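Local coordinates for uncharacterized protein (PDB 3T8K) that is of unknown function but folds as a stack of ankyrin-type alpha-hairpin repeats, an architecture that in many other proteins serves to bind partner proteins, at residues G17-F22 with R54-M59; K69-E74 with G104-A109; L78-F83 with I116-N121; P134-I139 with P167-M172. One frame throughout, in Å; residues are numbered along the deposited sequence.

Interaction 1. Residues G17-F22 with R54-M59; sequences GTYEDF and RYKISM
In the ankyrin-type alpha-hairpin fold of this chain, Y19 and F22 on the first turn of helix 19-28 pack against K56 and I57 of helix 51-63, an interhelical contact built of aromatic rings and aliphatic branches. Its backbones are nearest at Y19 and I57, with the two CA atoms 5.5 Å apart. I57 uses both branches on F22 and touches the Y19 ring with CG1. CG2 sits over the centre of the F22 ring, 3.6 Å from the centroid and only 7° off the normal, so one methyl meets all six ring carbons at similar range. The other branch lies along the stem of the same phenylalanine, I57 CD1 being 3.6 Å from F22 CB, while I57 CG1 lies in the plane of the Y19 ring at its edge, 3.7 Å from Y19 CD1. Y19 carries CG anti to the backbone N (chi1 176°), which lays its ring alongside helix 51-63. There K56 CB comes over one face, offset toward the rim and 3.7 Å from Y19 CG, and the extended lysine chain crosses the tyrosine at about a right angle before NZ reaches its salt-bridge partner E52. The turn bearing both rings starts with a capping box: D21 N donates to T18 OG1 at 3.0 Å, and T18 N to D21 OD2, from above the carboxylate plane. F22 is further enclosed by F60, V10 and A14. With no hydrogen bond joining the two segments, the contact rests on CH-pi and van der Waals complementarity, so its specificity probably lies in shape, chiefly in how the branches of I57 fit the two rings.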
# COMPACT_ATOMS: atom_id res chain seq x y z
N GLY A 17 14.49 3.91 -4.14
CA GLY A 17 15.40 5.03 -4.28
C GLY A 17 14.86 6.25 -5.01
O GLY A 17 13.69 6.35 -5.33
N THR A 18 15.76 7.20 -5.25
CA THR A 18 15.43 8.36 -6.05
C THR A 18 15.57 8.00 -7.52
O THR A 18 16.06 6.91 -7.87
CB THR A 18 16.39 9.51 -5.75
OG1 THR A 18 17.74 9.08 -6.00
CG2 THR A 18 16.28 9.93 -4.29
N TYR A 19 15.15 8.92 -8.38
CA TYR A 19 15.36 8.76 -9.81
C TYR A 19 16.85 8.55 -10.07
O TYR A 19 17.26 7.67 -10.85
CB TYR A 19 14.87 10.01 -10.55
CG TYR A 19 15.13 10.01 -12.04
CD1 TYR A 19 14.63 9.00 -12.85
CD2 TYR A 19 15.83 11.04 -12.64
CE1 TYR A 19 14.87 9.00 -14.22
CE2 TYR A 19 16.07 11.05 -14.00
CZ TYR A 19 15.58 10.03 -14.78
OH TYR A 19 15.82 10.04 -16.14
N GLU A 20 17.67 9.36 -9.41
CA GLU A 20 19.13 9.27 -9.59
C GLU A 20 19.70 7.92 -9.16
O GLU A 20 20.60 7.37 -9.81
CB GLU A 20 19.83 10.40 -8.83
CG GLU A 20 19.64 11.78 -9.44
CD GLU A 20 18.21 12.30 -9.29
OE1 GLU A 20 17.53 11.93 -8.30
OE2 GLU A 20 17.77 13.07 -10.17
N ASP A 21 19.19 7.39 -8.04
CA ASP A 21 19.59 6.07 -7.57
C ASP A 21 19.24 5.02 -8.62
O ASP A 21 20.04 4.12 -8.92
CB ASP A 21 18.86 5.69 -6.28
CG ASP A 21 19.30 6.51 -5.08
OD1 ASP A 21 20.43 7.03 -5.07
OD2 ASP A 21 18.49 6.62 -4.13
N PHE A 22 18.02 5.11 -9.14
CA PHE A 22 17.55 4.17 -10.14
C PHE A 22 18.41 4.21 -11.38
O PHE A 22 18.77 3.17 -11.94
CB PHE A 22 16.09 4.42 -10.53
CG PHE A 22 15.73 3.84 -11.86
CD1 PHE A 22 15.36 2.50 -11.96
CD2 PHE A 22 15.80 4.60 -13.01
CE1 PHE A 22 15.06 1.95 -13.20
CE2 PHE A 22 15.49 4.05 -14.24
CZ PHE A 22 15.13 2.72 -14.33
N ARG A 54 8.73 8.19 -8.37
CA ARG A 54 7.78 7.32 -9.05
C ARG A 54 7.50 7.80 -10.47
O ARG A 54 7.44 7.00 -11.41
CB ARG A 54 6.45 7.26 -8.28
CG ARG A 54 5.49 6.20 -8.81
CD ARG A 54 4.04 6.43 -8.34
NE ARG A 54 3.50 7.69 -8.87
CZ ARG A 54 2.20 7.98 -8.98
NH1 ARG A 54 1.28 7.10 -8.59
NH2 ARG A 54 1.82 9.14 -9.47
N TYR A 55 7.29 9.10 -10.60
CA TYR A 55 6.98 9.68 -11.90
C TYR A 55 8.20 9.70 -12.83
O TYR A 55 8.11 9.22 -13.96
CB TYR A 55 6.41 11.09 -11.72
CG TYR A 55 6.03 11.76 -13.03
CD1 TYR A 55 4.80 11.53 -13.62
CD2 TYR A 55 6.92 12.63 -13.66
CE1 TYR A 55 4.45 12.14 -14.81
CE2 TYR A 55 6.57 13.25 -14.85
CZ TYR A 55 5.34 13.00 -15.42
OH TYR A 55 4.99 13.62 -16.61
N LYS A 56 9.32 10.24 -12.36
CA LYS A 56 10.52 10.36 -13.20
C LYS A 56 11.02 9.00 -13.68
O LYS A 56 11.36 8.83 -14.85
CB LYS A 56 11.63 11.10 -12.45
CG LYS A 56 11.40 12.60 -12.31
CD LYS A 56 12.49 13.24 -11.45
CE LYS A 56 12.28 14.74 -11.34
NZ LYS A 56 13.36 15.39 -10.54
N ILE A 57 11.07 8.03 -12.77
CA ILE A 57 11.51 6.68 -13.13
C ILE A 57 10.51 6.03 -14.08
O ILE A 57 10.89 5.31 -15.00
CB ILE A 57 11.68 5.78 -11.89
CG1 ILE A 57 12.72 6.40 -10.94
CG2 ILE A 57 12.07 4.37 -12.29
CD1 ILE A 57 12.81 5.71 -9.59
N SER A 58 9.22 6.27 -13.85
CA SER A 58 8.20 5.68 -14.70
C SER A 58 8.32 6.20 -16.12
O SER A 58 8.30 5.42 -17.08
CB SER A 58 6.79 5.97 -14.17
OG SER A 58 6.47 5.13 -13.08
N MSE A 59 8.44 7.52 -16.25
CA MSE A 59 8.57 8.15 -17.56
C MSE A 59 9.84 7.71 -18.27
O MSE A 59 9.84 7.52 -19.49
CB MSE A 59 8.54 9.67 -17.42
CG MSE A 59 7.23 10.19 -16.87
SE MSE A 59 5.72 9.97 -18.11
CE MSE A 59 5.51 8.05 -18.15

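Interaction 2. Residues K69-E74 with G104-A109; sequences KSRTKE and GADITA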
# COMPACT_ATOMS: atom_id res chain seq x y z
N LYS A 69 1.92 -3.66 -20.74
CA LYS A 69 0.78 -4.57 -20.75
C LYS A 69 0.99 -5.79 -19.86
O LYS A 69 0.28 -6.78 -19.97
CB LYS A 69 0.50 -5.01 -22.19
CG LYS A 69 0.18 -3.87 -23.14
CD LYS A 69 -0.13 -4.41 -24.53
CE LYS A 69 -0.41 -3.28 -25.50
NZ LYS A 69 -0.72 -3.80 -26.87
N SER A 70 1.98 -5.71 -18.98
CA SER A 70 2.34 -6.84 -18.14
C SER A 70 1.35 -7.06 -17.01
O SER A 70 0.66 -6.13 -16.57
CB SER A 70 3.74 -6.64 -17.56
OG SER A 70 3.82 -5.39 -16.89
N ARG A 71 1.28 -8.30 -16.53
CA ARG A 71 0.39 -8.63 -15.43
C ARG A 71 1.08 -9.51 -14.41
O ARG A 71 1.98 -10.28 -14.75
CB ARG A 71 -0.86 -9.33 -15.95
CG ARG A 71 -1.67 -8.46 -16.89
CD ARG A 71 -3.00 -9.09 -17.19
NE ARG A 71 -3.74 -8.33 -18.19
CZ ARG A 71 -5.07 -8.29 -18.25
NH1 ARG A 71 -5.79 -8.96 -17.35
NH2 ARG A 71 -5.67 -7.58 -19.18
N THR A 72 0.67 -9.38 -13.16
CA THR A 72 1.18 -10.23 -12.10
C THR A 72 0.65 -11.64 -12.31
O THR A 72 -0.15 -11.86 -13.22
CB THR A 72 0.78 -9.70 -10.71
OG1 THR A 72 -0.63 -9.90 -10.50
CG2 THR A 72 1.11 -8.21 -10.59
N LYS A 73 1.09 -12.59 -11.49
CA LYS A 73 0.62 -13.97 -11.63
C LYS A 73 -0.87 -14.07 -11.32
O LYS A 73 -1.54 -15.03 -11.74
CB LYS A 73 1.42 -14.93 -10.75
CG LYS A 73 1.22 -14.73 -9.25
CD LYS A 73 1.98 -15.78 -8.45
CE LYS A 73 1.53 -15.80 -6.99
NZ LYS A 73 2.42 -16.63 -6.13
N GLU A 74 -1.40 -13.08 -10.61
CA GLU A 74 -2.83 -13.04 -10.29
C GLU A 74 -3.61 -12.21 -11.30
O GLU A 74 -4.82 -12.01 -11.14
CB GLU A 74 -3.08 -12.50 -8.89
CG GLU A 74 -2.29 -13.19 -7.80
CD GLU A 74 -1.25 -12.28 -7.19
OE1 GLU A 74 -0.19 -12.08 -7.82
OE2 GLU A 74 -1.52 -11.74 -6.10
N GLY A 104 -1.94 0.86 -24.45
CA GLY A 104 -2.67 -0.39 -24.52
C GLY A 104 -2.89 -1.18 -23.24
O GLY A 104 -3.37 -2.31 -23.28
N ALA A 105 -2.56 -0.60 -22.08
CA ALA A 105 -2.84 -1.30 -20.84
C ALA A 105 -4.35 -1.39 -20.65
O ALA A 105 -5.11 -0.55 -21.16
CB ALA A 105 -2.19 -0.59 -19.66
N ASP A 106 -4.79 -2.43 -19.94
CA ASP A 106 -6.22 -2.73 -19.80
C ASP A 106 -6.78 -2.31 -18.44
O ASP A 106 -6.48 -2.93 -17.42
CB ASP A 106 -6.45 -4.22 -20.03
CG ASP A 106 -7.89 -4.64 -19.80
OD1 ASP A 106 -8.80 -3.78 -19.94
OD2 ASP A 106 -8.11 -5.83 -19.49
N ILE A 107 -7.60 -1.27 -18.43
CA ILE A 107 -8.14 -0.75 -17.18
C ILE A 107 -9.46 -1.44 -16.80
O ILE A 107 -9.97 -1.23 -15.70
CB ILE A 107 -8.34 0.79 -17.25
CG1 ILE A 107 -8.42 1.39 -15.84
CG2 ILE A 107 -9.56 1.16 -18.11
CD1 ILE A 107 -8.44 2.91 -15.84
N THR A 108 -10.00 -2.27 -17.69
CA THR A 108 -11.30 -2.91 -17.44
C THR A 108 -11.17 -4.18 -16.59
O THR A 108 -12.13 -4.61 -15.96
CB THR A 108 -12.04 -3.27 -18.74
OG1 THR A 108 -11.35 -4.33 -19.42
CG2 THR A 108 -12.13 -2.07 -19.66
N ALA A 109 -9.99 -4.78 -16.58
CA ALA A 109 -9.77 -5.98 -15.79
C ALA A 109 -9.88 -5.70 -14.30
O ALA A 109 -9.40 -4.67 -13.82
CB ALA A 109 -8.40 -6.58 -16.12
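R71 sets CG anti to its carbonyl carbon and runs extended from there to NE, while D106 holds CG anti to its backbone N (chi1 176°); together these torsions bring guanidinium and carboxylate into a salt bridge between two loops. R71 NH2 meets D106 OD2 at 3.0 Å. The oxygen lies at the edge of the guanidinium, near its plane, but the N-H···O angle is only 131° and the two flat groups are turned 39° from each other, evidence of a single weak hydrogen bond rather than a paired, coplanar one. R71 NH1 also rests on A109 CB, 3.7 Å away. The other carboxylate oxygen is engaged within its own loop: D106 OD1 accepts from T108 N at 3.0 Å, forming an Asx turn, and receives T108 OG1 on its syn lone pair at 2.7 Å. These bonds fix the carboxylate that R71 approaches. Putting an alanine at D106 would probably leave the R71 guanidinium without its anionic mate and T108 without the acceptor that ties its N and OG1. Two residues earlier in the first loop, K69 CE lies 3.8 Å from G104 CA, where a CB would collide with the lysine. G104, with its positive phi, is the C-prime residue of the Schellman motif closing helix 90-102, with A105 N bonded to F100 O. The salt bridge is thus a surface link between the loop that leads from helix 51-63 to helix 79-85 and the one that leaves helix 90-102, while A105 and I107 of the second loop pack on F79 of helix 79-85.

Interaction 3. Residues L78-F83 with I116-N121; sequences LFFPLF and IVVFKN
F83, near the middle of helix 79-85, packs on V118 and F119 in a type I beta turn (V117 to K120), a buried helix-to-loop contact of the ankyrin-type fold. Followed outward, F83 CB passes V118 O at 3.9 Å and CG comes near F119 CA. CD2 lies deepest against the turn, 3.6 Å from F119 CA, with V118 O at the ring edge near its plane. CE2 next meets F119 CB; this CB stands over one ring face, 28° off the normal, as a CH-pi contact. Beyond it, CE1 and CZ leave the turn for L135 and I139 of helix 129-140. F83 and F119 lie side by side and point the same way, without stacking their rings. V118 fills the other half of the contact. With CG1 lodged between its backbone N and carbonyl carbon (chi1 74°), it sends CG1 to F79 CB, 3.7 Å away, and CG2 to the backbone and stem of F80. V118 CG2 is 3.4 Å from F80 N and 3.6 Å from F80 CB, and it lies in the plane of the F80 ring, at the edge. Further out along that ring, I116 CD1 approaches F80 CE1 at 4.2 Å, also edgewise. The F80 ring stacks with Y111, and I116 packs on F126 of the second subunit, which places this end of the contact beside the dimer interface. One polar link joins the segments: N121 ND2 donates to F83 O, which Y125 OH also engages, over 3.1 Å at an N-H···O angle of 172°, the oxygen lying nearly in the asparagine amide plane.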
# COMPACT_ATOMS: atom_id res chain seq x y z
N LEU A 78 -0.83 -2.80 -14.35
CA LEU A 78 -0.09 -1.70 -13.74
C LEU A 78 -1.02 -0.70 -13.08
O LEU A 78 -0.60 0.06 -12.21
CB LEU A 78 0.77 -0.99 -14.79
CG LEU A 78 1.88 -1.87 -15.38
CD1 LEU A 78 2.73 -1.05 -16.31
CD2 LEU A 78 2.73 -2.47 -14.26
N PHE A 79 -2.28 -0.69 -13.49
CA PHE A 79 -3.20 0.30 -12.93
C PHE A 79 -3.38 0.18 -11.42
O PHE A 79 -3.65 1.17 -10.74
CB PHE A 79 -4.56 0.24 -13.63
CG PHE A 79 -4.54 0.75 -15.04
CD1 PHE A 79 -4.37 2.11 -15.29
CD2 PHE A 79 -4.70 -0.11 -16.11
CE1 PHE A 79 -4.36 2.60 -16.59
CE2 PHE A 79 -4.69 0.36 -17.41
CZ PHE A 79 -4.52 1.73 -17.65
N PHE A 80 -3.22 -1.03 -10.87
CA PHE A 80 -3.51 -1.22 -9.45
C PHE A 80 -2.52 -0.49 -8.56
O PHE A 80 -2.93 0.33 -7.74
CB PHE A 80 -3.59 -2.70 -9.08
CG PHE A 80 -4.13 -2.94 -7.68
CD1 PHE A 80 -5.47 -2.71 -7.39
CD2 PHE A 80 -3.29 -3.40 -6.66
CE1 PHE A 80 -5.97 -2.94 -6.11
CE2 PHE A 80 -3.78 -3.63 -5.39
CZ PHE A 80 -5.12 -3.39 -5.10
N PRO A 81 -1.21 -0.75 -8.72
CA PRO A 81 -0.28 -0.01 -7.87
C PRO A 81 -0.31 1.48 -8.19
O PRO A 81 -0.07 2.29 -7.29
CB PRO A 81 1.09 -0.63 -8.19
CG PRO A 81 0.90 -1.35 -9.49
CD PRO A 81 -0.53 -1.81 -9.48
N LEU A 82 -0.59 1.84 -9.44
CA LEU A 82 -0.73 3.24 -9.82
C LEU A 82 -1.78 3.93 -8.95
O LEU A 82 -1.52 4.97 -8.34
CB LEU A 82 -1.16 3.36 -11.28
CG LEU A 82 -1.51 4.78 -11.73
CD1 LEU A 82 -0.28 5.68 -11.69
CD2 LEU A 82 -2.06 4.75 -13.14
N PHE A 83 -2.96 3.33 -8.89
CA PHE A 83 -4.07 3.93 -8.15
C PHE A 83 -3.97 3.76 -6.63
O PHE A 83 -4.38 4.65 -5.87
CB PHE A 83 -5.41 3.43 -8.69
CG PHE A 83 -5.69 3.89 -10.10
CD1 PHE A 83 -5.51 5.22 -10.44
CD2 PHE A 83 -6.09 2.99 -11.08
CE1 PHE A 83 -5.75 5.66 -11.75
CE2 PHE A 83 -6.33 3.41 -12.38
CZ PHE A 83 -6.16 4.75 -12.71
N ILE A 116 -12.42 -6.36 -7.36
CA ILE A 116 -12.76 -4.94 -7.35
C ILE A 116 -12.27 -4.23 -8.60
O ILE A 116 -11.29 -4.64 -9.21
CB ILE A 116 -12.14 -4.21 -6.13
CG1 ILE A 116 -10.62 -4.34 -6.12
CG2 ILE A 116 -12.74 -4.75 -4.82
CD1 ILE A 116 -9.97 -3.57 -5.00
N VAL A 117 -12.95 -3.15 -9.00
CA VAL A 117 -12.41 -2.34 -10.09
C VAL A 117 -11.01 -1.86 -9.71
O VAL A 117 -10.71 -1.64 -8.53
CB VAL A 117 -13.31 -1.15 -10.47
CG1 VAL A 117 -14.62 -1.66 -11.07
CG2 VAL A 117 -13.57 -0.26 -9.25
N VAL A 118 -10.14 -1.74 -10.71
CA VAL A 118 -8.72 -1.55 -10.41
C VAL A 118 -8.45 -0.14 -9.90
O VAL A 118 -7.44 0.10 -9.23
CB VAL A 118 -7.84 -1.87 -11.64
CG1 VAL A 118 -7.96 -0.77 -12.69
CG2 VAL A 118 -6.40 -2.09 -11.23
N PHE A 119 -9.38 0.78 -10.18
CA PHE A 119 -9.29 2.18 -9.76
C PHE A 119 -10.06 2.47 -8.49
O PHE A 119 -10.27 3.63 -8.14
CB PHE A 119 -9.77 3.12 -10.88
CG PHE A 119 -11.02 2.67 -11.55
CD1 PHE A 119 -12.27 3.04 -11.06
CD2 PHE A 119 -10.96 1.83 -12.66
CE1 PHE A 119 -13.42 2.61 -11.68
CE2 PHE A 119 -12.11 1.39 -13.27
CZ PHE A 119 -13.35 1.78 -12.79
N LYS A 120 -10.47 1.44 -7.76
CA LYS A 120 -11.34 1.68 -6.60
C LYS A 120 -10.76 2.69 -5.61
O LYS A 120 -11.49 3.48 -5.01
CB LYS A 120 -11.67 0.38 -5.88
CG LYS A 120 -12.44 0.60 -4.59
CD LYS A 120 -13.10 -0.69 -4.12
CE LYS A 120 -13.85 -0.48 -2.82
NZ LYS A 120 -14.74 -1.63 -2.51
N ASN A 121 -9.44 2.67 -5.43
CA ASN A 121 -8.82 3.55 -4.44
C ASN A 121 -8.96 5.04 -4.76
O ASN A 121 -8.86 5.88 -3.87
CB ASN A 121 -7.34 3.19 -4.24
CG ASN A 121 -6.76 3.80 -2.96
OD1 ASN A 121 -7.37 3.74 -1.89
ND2 ASN A 121 -5.57 4.38 -3.07

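Interaction 4. Residues P134-I139 with P167-M172; sequences PLYKLI and PIALKM
Y136 and A169 mark the nearest backbone approach, their CA atoms 7.2 Å apart, between helical segments 134-139 and 167-172, whose axes pass 11.1 Å from each other and run nearly parallel at 20°. So wide a spacing is bridged by side chains, above all by the Y136 ring. A169 lies against one of its faces: A169 CB is 3.6 Å from Y136 CZ and 3.5 Å from Y136 OH, so the methyl sits beneath the far end of the ring. I168 CG2 comes obliquely to the same ring, 4.2 Å from Y136 CD2. M172, a selenomethionine, reaches across at about a right angle to the tyrosine, and its bend at chi3 (78°) turns CE toward K137. M172 SE touches Y136 CB at 3.6 Å and stands 5.0 Å from the centroid of that ring, 61° off the normal, an oblique Met-aromatic contact. The tyrosine hydroxyl is bonded to E129 OE2, which also receives A169 N, while I168 N goes to E129 OE1; the carboxylate thus gathers backbone N-H groups from the first turn of helix 167-180, a setting likely to favour its negative charge. A phenylalanine here lacks the hydroxyl, which would probably leave E129 OE2 with one partner fewer and the ring freer to shift against A169. In the fold, helix 129-140 lies between two others: L135 and L138 pack on helix 90-102, whereas Y136 spans to helix 167-180, which through A169 and L170 leans in turn on helix 157-162.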
# COMPACT_ATOMS: atom_id res chain seq x y z
N PRO A 134 -10.06 15.33 -14.88
CA PRO A 134 -9.29 14.77 -16.00
C PRO A 134 -9.13 13.25 -15.88
O PRO A 134 -9.35 12.54 -16.87
CB PRO A 134 -7.94 15.48 -15.88
CG PRO A 134 -8.27 16.77 -15.20
CD PRO A 134 -9.34 16.42 -14.21
N LEU A 135 -8.78 12.77 -14.70
CA LEU A 135 -8.65 11.33 -14.48
C LEU A 135 -9.99 10.61 -14.67
O LEU A 135 -10.04 9.56 -15.31
CB LEU A 135 -8.05 11.03 -13.09
CG LEU A 135 -7.95 9.56 -12.69
CD1 LEU A 135 -7.10 8.80 -13.71
CD2 LEU A 135 -7.37 9.40 -11.28
N TYR A 136 -11.07 11.18 -14.14
CA TYR A 136 -12.40 10.60 -14.31
C TYR A 136 -12.75 10.45 -15.80
O TYR A 136 -13.30 9.43 -16.23
CB TYR A 136 -13.46 11.49 -13.65
CG TYR A 136 -13.54 11.44 -12.13
CD1 TYR A 136 -12.98 10.40 -11.40
CD2 TYR A 136 -14.21 12.43 -11.43
CE1 TYR A 136 -13.07 10.36 -10.02
CE2 TYR A 136 -14.31 12.41 -10.06
CZ TYR A 136 -13.75 11.38 -9.35
OH TYR A 136 -13.85 11.37 -7.98
N LYS A 137 -12.43 11.47 -16.59
CA LYS A 137 -12.70 11.46 -18.02
C LYS A 137 -11.94 10.35 -18.73
O LYS A 137 -12.49 9.68 -19.61
CB LYS A 137 -12.36 12.81 -18.65
CG LYS A 137 -13.35 13.91 -18.26
CD LYS A 137 -13.02 15.21 -18.99
CE LYS A 137 -14.03 16.30 -18.69
NZ LYS A 137 -13.69 17.53 -19.45
N LEU A 138 -10.68 10.16 -18.35
CA LEU A 138 -9.86 9.10 -18.93
C LEU A 138 -10.52 7.75 -18.68
O LEU A 138 -10.72 6.96 -19.60
CB LEU A 138 -8.45 9.10 -18.31
CG LEU A 138 -7.49 10.20 -18.76
CD1 LEU A 138 -6.21 10.17 -17.92
CD2 LEU A 138 -7.17 10.05 -20.25
N ILE A 139 -10.87 7.51 -17.42
CA ILE A 139 -11.44 6.23 -17.04
C ILE A 139 -12.79 5.95 -17.71
O ILE A 139 -12.99 4.89 -18.30
CB ILE A 139 -11.55 6.10 -15.51
CG1 ILE A 139 -10.14 6.16 -14.89
CG2 ILE A 139 -12.25 4.81 -15.14
CD1 ILE A 139 -10.15 6.15 -13.37
N PRO A 167 -19.81 13.10 -5.26
CA PRO A 167 -21.00 13.25 -6.12
C PRO A 167 -20.66 13.29 -7.61
O PRO A 167 -21.45 12.83 -8.43
CB PRO A 167 -21.59 14.59 -5.66
CG PRO A 167 -20.44 15.32 -5.01
CD PRO A 167 -19.65 14.24 -4.34
N ILE A 168 -19.49 13.84 -7.95
CA ILE A 168 -19.12 13.93 -9.36
C ILE A 168 -18.84 12.54 -9.93
O ILE A 168 -19.33 12.19 -11.01
CB ILE A 168 -17.89 14.85 -9.58
CG1 ILE A 168 -18.19 16.26 -9.06
CG2 ILE A 168 -17.53 14.91 -11.05
CD1 ILE A 168 -17.09 17.27 -9.34
N ALA A 169 -18.07 11.74 -9.21
CA ALA A 169 -17.81 10.37 -9.64
C ALA A 169 -19.13 9.60 -9.75
O ALA A 169 -19.31 8.78 -10.65
CB ALA A 169 -16.87 9.68 -8.67
N LEU A 170 -20.05 9.86 -8.83
CA LEU A 170 -21.31 9.11 -8.80
C LEU A 170 -22.13 9.43 -10.05
O LEU A 170 -22.66 8.53 -10.70
CB LEU A 170 -22.12 9.43 -7.55
CG LEU A 170 -23.48 8.72 -7.51
CD1 LEU A 170 -23.26 7.22 -7.43
CD2 LEU A 170 -24.33 9.21 -6.35
N LYS A 171 -22.22 10.71 -10.36
CA LYS A 171 -22.94 11.19 -11.53
C LYS A 171 -22.35 10.60 -12.80
O LYS A 171 -23.07 10.13 -13.68
CB LYS A 171 -22.90 12.71 -11.59
CG LYS A 171 -23.58 13.32 -12.82
CD LYS A 171 -24.94 12.70 -13.06
CE LYS A 171 -25.55 13.20 -14.37
NZ LYS A 171 -26.71 12.36 -14.77
N MSE A 172 -21.03 10.60 -12.90
CA MSE A 172 -20.38 10.09 -14.09
C MSE A 172 -20.55 8.58 -14.24
O MSE A 172 -20.67 8.08 -15.36
CB MSE A 172 -18.91 10.50 -14.11
CG MSE A 172 -18.73 12.01 -14.27
SE MSE A 172 -16.86 12.55 -14.32
CE MSE A 172 -16.47 12.06 -16.16

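From the N terminus, interaction 1 comes first, closing a loop of 31 residues to tie helix 19-28 to helix 51-63. Interactions 2 and 3 then cross: residues 69-74 and 78-83 precede both of their partners, 104-109 and 116-121, so the surface link and the buried contact fasten the same two parts of the chain. They touch where F79 CE2 meets A105 CB at 3.5 Å. Interaction 4 follows in series and joins helix 129-140 to helix 167-180. It reaches the central pair through I139, which packs on I107 and F119. Interaction 1 touches interaction 3 through R54 and L82; interactions 1 and 4 lie on opposite sides of the chain's centre.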